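Kinectin 1 (Kinesin receptor) (Legionella pneumophila, PDB 4MU6) is a Legionella effector of unknown molecular function, probably membrane-associated through a part outside this largely helical, coiled-coil N-terminal domain. Local coordinates at residues 44-49 with 250-255; 92-97 with 195-200. One frame throughout, in Å; residues are numbered along the deposited sequence.

Interaction 1: residues 44-49 with 250-255; sequences WIHSSV and DLIQEA
His46 and Val49, one helical turn apart near the start of helix 43-105, reach across to Ile252 and Ala255 on helix 227-273. The two helices run nearly antiparallel here, their local axes 10.5 Å apart at an angle of 155°. His46 does most of the reaching. Its CB leaves the helix beside the gap rather than straight into it, but with CG anti to the backbone N (chi1 -167°) the ring swings over to the other helix. Next to CG, His46 ND1 hydrogen-bonds a water oxygen at 2.7 Å; that same water makes a weak hydrogen bond to Ala255 O at 3.0 Å, where the water is the donor. Next round the ring comes the CE1 edge, with CE1 of His46 3.5 Å from Ile252 O and the oxygen close to the ring plane. Beyond CE1, His46 NE2 meets an apolar neighbour, Ile252 CG2, at 3.8 Å; the imidazole and the isoleucine side chain cross at about a right angle. Val49 CG1 lies 3.8 Å from Ala255 CB, a small apolar contact with the methyl pointing back at the valine. Helix 10-22 packs on this pair too: His17 touches Val49, while Ile10 and Val14 touch Ala255, making a three-helix junction. No direct hydrogen bond joins the two segments. They are held by packing, with a modest polar link through a single water between an imidazole nitrogen and a main-chain carbonyl, weak on the carbonyl side, beside the apolar Val49-Ala255 contact.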
loop_
_atom_site.group_PDB
_atom_site.type_symbol
_atom_site.label_atom_id
_atom_site.label_comp_id
_atom_site.label_asym_id
_atom_site.label_seq_id
_atom_site.Cartn_x
_atom_site.Cartn_y
_atom_site.Cartn_z
ATOM N N TRP A 44 -29.801 16.803 -22.535
ATOM C CA TRP A 44 -29.914 15.346 -22.510
ATOM C C TRP A 44 -28.635 14.675 -23.005
ATOM O O TRP A 44 -28.201 13.665 -22.464
ATOM C CB TRP A 44 -31.101 14.865 -23.345
ATOM C CG TRP A 44 -31.262 13.366 -23.307
ATOM C CD1 TRP A 44 -30.706 12.452 -24.166
ATOM C CD2 TRP A 44 -32.011 12.610 -22.347
ATOM N NE1 TRP A 44 -31.075 11.177 -23.800
ATOM C CE2 TRP A 44 -31.877 11.247 -22.691
ATOM C CE3 TRP A 44 -32.778 12.954 -21.228
ATOM C CZ2 TRP A 44 -32.490 10.230 -21.961
ATOM C CZ3 TRP A 44 -33.389 11.938 -20.501
ATOM C CH2 TRP A 44 -33.235 10.593 -20.869
ATOM N N ILE A 45 -28.042 15.238 -24.047
ATOM C CA ILE A 45 -26.859 14.648 -24.654
ATOM C C ILE A 45 -25.614 14.854 -23.786
ATOM O O ILE A 45 -24.804 13.940 -23.603
ATOM C CB ILE A 45 -26.623 15.215 -26.068
ATOM C CG1 ILE A 45 -27.845 14.937 -26.948
ATOM C CG2 ILE A 45 -25.376 14.611 -26.688
ATOM C CD1 ILE A 45 -27.829 15.652 -28.317
ATOM N N HIS A 46 -25.461 16.055 -23.249
ATOM C CA HIS A 46 -24.322 16.320 -22.386
ATOM C C HIS A 46 -24.356 15.471 -21.112
ATOM O O HIS A 46 -23.306 15.046 -20.625
ATOM C CB HIS A 46 -24.196 17.796 -22.024
ATOM C CG HIS A 46 -22.880 18.126 -21.397
ATOM N ND1 HIS A 46 -21.680 17.807 -21.998
ATOM C CD2 HIS A 46 -22.570 18.689 -20.207
ATOM C CE1 HIS A 46 -20.687 18.184 -21.213
ATOM N NE2 HIS A 46 -21.199 18.726 -20.123
ATOM N N SER A 47 -25.558 15.222 -20.591
ATOM C CA SER A 47 -25.746 14.270 -19.500
ATOM C C SER A 47 -25.251 12.881 -19.869
ATOM O O SER A 47 -24.472 12.291 -19.119
ATOM C CB SER A 47 -27.211 14.189 -19.067
ATOM O OG SER A 47 -27.576 15.330 -18.316
ATOM N N SER A 48 -25.678 12.358 -21.021
ATOM C CA SER A 48 -25.250 11.011 -21.398
ATOM C C SER A 48 -23.732 10.891 -21.669
ATOM O O SER A 48 -23.125 9.887 -21.295
ATOM C CB SER A 48 -26.111 10.420 -22.535
ATOM O OG SER A 48 -25.630 10.754 -23.824
ATOM N N VAL A 49 -23.123 11.893 -22.309
ATOM C CA VAL A 49 -21.666 11.920 -22.484
ATOM C C VAL A 49 -20.983 11.970 -21.107
ATOM O O VAL A 49 -20.024 11.246 -20.848
ATOM C CB VAL A 49 -21.212 13.133 -23.301
ATOM C CG1 VAL A 49 -19.670 13.256 -23.298
ATOM C CG2 VAL A 49 -21.752 13.048 -24.720
ATOM N N ASP A 250 -11.652 17.651 -17.367
ATOM C CA ASP A 250 -11.228 18.344 -18.590
ATOM C C ASP A 250 -11.957 17.806 -19.817
ATOM O O ASP A 250 -12.328 18.560 -20.713
ATOM C CB ASP A 250 -9.716 18.204 -18.806
ATOM C CG ASP A 250 -8.904 19.013 -17.818
ATOM O OD1 ASP A 250 -9.490 19.862 -17.111
ATOM O OD2 ASP A 250 -7.671 18.807 -17.765
ATOM N N LEU A 251 -12.130 16.489 -19.854
ATOM C CA LEU A 251 -12.847 15.826 -20.939
ATOM C C LEU A 251 -14.319 16.234 -20.965
ATOM O O LEU A 251 -14.916 16.448 -22.031
ATOM C CB LEU A 251 -12.704 14.311 -20.804
ATOM C CG LEU A 251 -11.388 13.756 -21.361
ATOM C CD1 LEU A 251 -11.193 12.287 -20.988
ATOM C CD2 LEU A 251 -11.338 13.946 -22.880
ATOM N N ILE A 252 -14.908 16.365 -19.783
ATOM C CA ILE A 252 -16.271 16.847 -19.701
ATOM C C ILE A 252 -16.366 18.284 -20.225
ATOM O O ILE A 252 -17.260 18.607 -21.012
ATOM C CB ILE A 252 -16.832 16.716 -18.281
ATOM C CG1 ILE A 252 -17.002 15.229 -17.939
ATOM C CG2 ILE A 252 -18.183 17.429 -18.167
ATOM C CD1 ILE A 252 -17.031 14.946 -16.470
ATOM N N GLN A 253 -15.435 19.137 -19.808
ATOM C CA GLN A 253 -15.433 20.512 -20.275
ATOM C C GLN A 253 -15.238 20.590 -21.787
ATOM O O GLN A 253 -15.875 21.392 -22.445
ATOM C CB GLN A 253 -14.372 21.346 -19.551
ATOM C CG GLN A 253 -14.322 22.798 -20.004
ATOM C CD GLN A 253 -15.670 23.493 -19.897
ATOM O OE1 GLN A 253 -16.490 23.162 -19.035
ATOM N NE2 GLN A 253 -15.910 24.457 -20.780
ATOM N N GLU A 254 -14.366 19.748 -22.329
ATOM C CA GLU A 254 -14.151 19.693 -23.771
ATOM C C GLU A 254 -15.423 19.301 -24.528
ATOM O O GLU A 254 -15.844 19.979 -25.481
ATOM C CB GLU A 254 -13.041 18.704 -24.104
ATOM C CG GLU A 254 -12.196 19.120 -25.293
ATOM C CD GLU A 254 -10.885 18.352 -25.382
ATOM O OE1 GLU A 254 -10.377 17.902 -24.327
ATOM O OE2 GLU A 254 -10.362 18.206 -26.513
ATOM N N ALA A 255 -16.016 18.194 -24.106
ATOM C CA ALA A 255 -17.249 17.693 -24.679
ATOM C C ALA A 255 -18.345 18.744 -24.605
ATOM O O ALA A 255 -19.168 18.845 -25.512
ATOM C CB ALA A 255 -17.693 16.406 -23.957
HETATM O O HOH W 1 -21.257 17.010 -24.525
#

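Interaction 2: residues 92-97 with 195-200; sequences LKDKKL and SVRSQH
Two long helices of the LegC3 N-terminal coiled-coil domain, 43-105 and 158-217, are joined here by a salt bridge between Asp94 and Arg197; Asp94 lies in a predicted coiled-coil stretch. Both side chains leave their helices toward the gap, and they must span a wide one, since the two CA atoms, Asp94 CA and Arg197 CA, are 11.3 Å apart. Arg197 covers most of that distance, its chain bending at chi3 (-58°) to bring the guanidinium round to the carboxylate. Arg197 NH1 donates to Asp94 OD2 at 3.1 Å with an N-H...O angle of 156°. The hydrogen bond is a single-point one: Arg197 NH2 stays 3.7 Å from Asp94 OD2, and the two flat groups are turned 60° apart, with NH1 coming from above the carboxylate plane. Each partner has a second, stronger tie: Asp94 OD1 pairs with Arg193, and Arg197 NH1 also pairs with Glu90. The aspartate thus sits between two arginines and Arg197 between two acids, a chain of alternating charges from helix to helix. Two arginines beside the buried Asp94 would be expected to offset its charge.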
loop_
_atom_site.group_PDB
_atom_site.type_symbol
_atom_site.label_atom_id
_atom_site.label_comp_id
_atom_site.label_asym_id
_atom_site.label_seq_id
_atom_site.Cartn_x
_atom_site.Cartn_y
_atom_site.Cartn_z
ATOM N N LEU A 92 17.331 -19.606 16.740
ATOM C CA LEU A 92 18.084 -20.848 16.832
ATOM C C LEU A 92 19.431 -20.605 17.500
ATOM O O LEU A 92 19.873 -21.373 18.357
ATOM C CB LEU A 92 18.298 -21.450 15.455
ATOM C CG LEU A 92 19.217 -22.667 15.445
ATOM C CD1 LEU A 92 18.573 -23.815 16.185
ATOM C CD2 LEU A 92 19.550 -23.070 14.027
ATOM N N LYS A 93 20.072 -19.520 17.092
ATOM C CA LYS A 93 21.343 -19.116 17.660
ATOM C C LYS A 93 21.221 -18.845 19.165
ATOM O O LYS A 93 22.052 -19.306 19.958
ATOM C CB LYS A 93 21.850 -17.877 16.919
ATOM C CG LYS A 93 23.205 -17.382 17.353
ATOM C CD LYS A 93 23.616 -16.146 16.537
ATOM C CE LYS A 93 23.553 -16.403 15.030
ATOM N NZ LYS A 93 24.838 -16.936 14.486
ATOM N N ASP A 94 20.180 -18.111 19.556
ATOM C CA ASP A 94 19.950 -17.798 20.963
ATOM C C ASP A 94 19.595 -19.047 21.763
ATOM O O ASP A 94 19.984 -19.178 22.923
ATOM C CB ASP A 94 18.877 -16.712 21.126
ATOM C CG ASP A 94 19.437 -15.297 20.921
ATOM O OD1 ASP A 94 20.678 -15.155 20.785
ATOM O OD2 ASP A 94 18.643 -14.324 20.898
ATOM N N LYS A 95 18.863 -19.968 21.137
ATOM C CA LYS A 95 18.541 -21.240 21.773
ATOM C C LYS A 95 19.821 -21.982 22.184
ATOM O O LYS A 95 19.913 -22.532 23.279
ATOM C CB LYS A 95 17.694 -22.097 20.833
ATOM C CG LYS A 95 17.373 -23.480 21.361
ATOM C CD LYS A 95 16.481 -24.247 20.376
ATOM C CE LYS A 95 15.967 -25.546 20.979
ATOM N NZ LYS A 95 17.044 -26.566 21.113
ATOM N N LYS A 96 20.812 -21.968 21.302
ATOM C CA LYS A 96 22.079 -22.640 21.549
ATOM C C LYS A 96 22.895 -21.892 22.599
ATOM O O LYS A 96 23.574 -22.491 23.421
ATOM C CB LYS A 96 22.876 -22.749 20.249
ATOM C CG LYS A 96 22.128 -23.481 19.136
ATOM C CD LYS A 96 22.906 -23.488 17.831
ATOM C CE LYS A 96 22.181 -24.285 16.746
ATOM N NZ LYS A 96 22.993 -24.386 15.499
ATOM N N LEU A 97 22.835 -20.571 22.552
ATOM C CA LEU A 97 23.538 -19.766 23.518
ATOM C C LEU A 97 22.933 -19.959 24.903
ATOM O O LEU A 97 23.651 -20.113 25.888
ATOM C CB LEU A 97 23.471 -18.304 23.112
ATOM C CG LEU A 97 24.294 -17.363 23.988
ATOM C CD1 LEU A 97 25.771 -17.767 23.986
ATOM C CD2 LEU A 97 24.116 -15.934 23.480
ATOM N N SER A 195 11.617 -11.531 23.283
ATOM C CA SER A 195 10.395 -10.740 23.347
ATOM C C SER A 195 10.166 -9.945 22.080
ATOM O O SER A 195 9.026 -9.777 21.636
ATOM C CB SER A 195 10.438 -9.803 24.549
ATOM O OG SER A 195 10.323 -10.560 25.747
ATOM N N VAL A 196 11.255 -9.451 21.498
ATOM C CA VAL A 196 11.167 -8.697 20.265
ATOM C C VAL A 196 10.690 -9.610 19.131
ATOM O O VAL A 196 9.761 -9.253 18.399
ATOM C CB VAL A 196 12.502 -8.021 19.916
ATOM C CG1 VAL A 196 12.529 -7.589 18.469
ATOM C CG2 VAL A 196 12.764 -6.836 20.868
ATOM N N ARG A 197 11.317 -10.779 18.992
ATOM C CA ARG A 197 10.894 -11.744 17.972
ATOM C C ARG A 197 9.432 -12.135 18.129
ATOM O O ARG A 197 8.740 -12.372 17.145
ATOM C CB ARG A 197 11.771 -13.005 17.986
ATOM C CG ARG A 197 13.183 -12.755 17.461
ATOM C CD ARG A 197 13.971 -14.051 17.305
ATOM N NE ARG A 197 14.076 -14.795 18.559
ATOM C CZ ARG A 197 15.079 -14.665 19.427
ATOM N NH1 ARG A 197 16.067 -13.820 19.176
ATOM N NH2 ARG A 197 15.098 -15.395 20.535
ATOM N N SER A 198 8.960 -12.204 19.368
ATOM C CA SER A 198 7.571 -12.582 19.604
ATOM C C SER A 198 6.622 -11.482 19.104
ATOM O O SER A 198 5.558 -11.768 18.532
ATOM C CB SER A 198 7.341 -12.870 21.089
ATOM O OG SER A 198 5.978 -13.171 21.327
ATOM N N GLN A 199 7.018 -10.230 19.328
ATOM C CA GLN A 199 6.280 -9.086 18.817
ATOM C C GLN A 199 6.284 -9.056 17.294
ATOM O O GLN A 199 5.260 -8.760 16.700
ATOM C CB GLN A 199 6.819 -7.764 19.384
ATOM C CG GLN A 199 6.354 -7.479 20.815
ATOM C CD GLN A 199 7.296 -6.549 21.584
ATOM O OE1 GLN A 199 7.828 -5.584 21.032
ATOM N NE2 GLN A 199 7.507 -6.847 22.866
ATOM N N HIS A 200 7.420 -9.362 16.662
ATOM C CA HIS A 200 7.490 -9.322 15.194
ATOM C C HIS A 200 6.550 -10.365 14.613
ATOM O O HIS A 200 5.948 -10.151 13.559
ATOM C CB HIS A 200 8.904 -9.599 14.667
ATOM C CG HIS A 200 9.868 -8.467 14.853
ATOM N ND1 HIS A 200 11.222 -8.607 14.632
ATOM C CD2 HIS A 200 9.680 -7.180 15.234
ATOM C CE1 HIS A 200 11.826 -7.456 14.870
ATOM N NE2 HIS A 200 10.914 -6.576 15.241
#

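In the fold
Helix 43-105 carries one side of both contacts: 44-49 near its start takes part in interaction 1, 92-97 near its far end in interaction 2. Its partners are helix 227-273 in interaction 1 and helix 158-217 in interaction 2, which follow each other in the chain in the reverse order; in sequence both segments of interaction 2 fall between those of interaction 1. The contacts sit on opposite sides of the chain's centre, their own centres 63 Å apart and their nearest atoms about 45 Å apart. The long helix thus changes partner and chemistry along its length, from apolar and water-mediated packing to a charged network. With no ligand or active site identified, both read as structural packing.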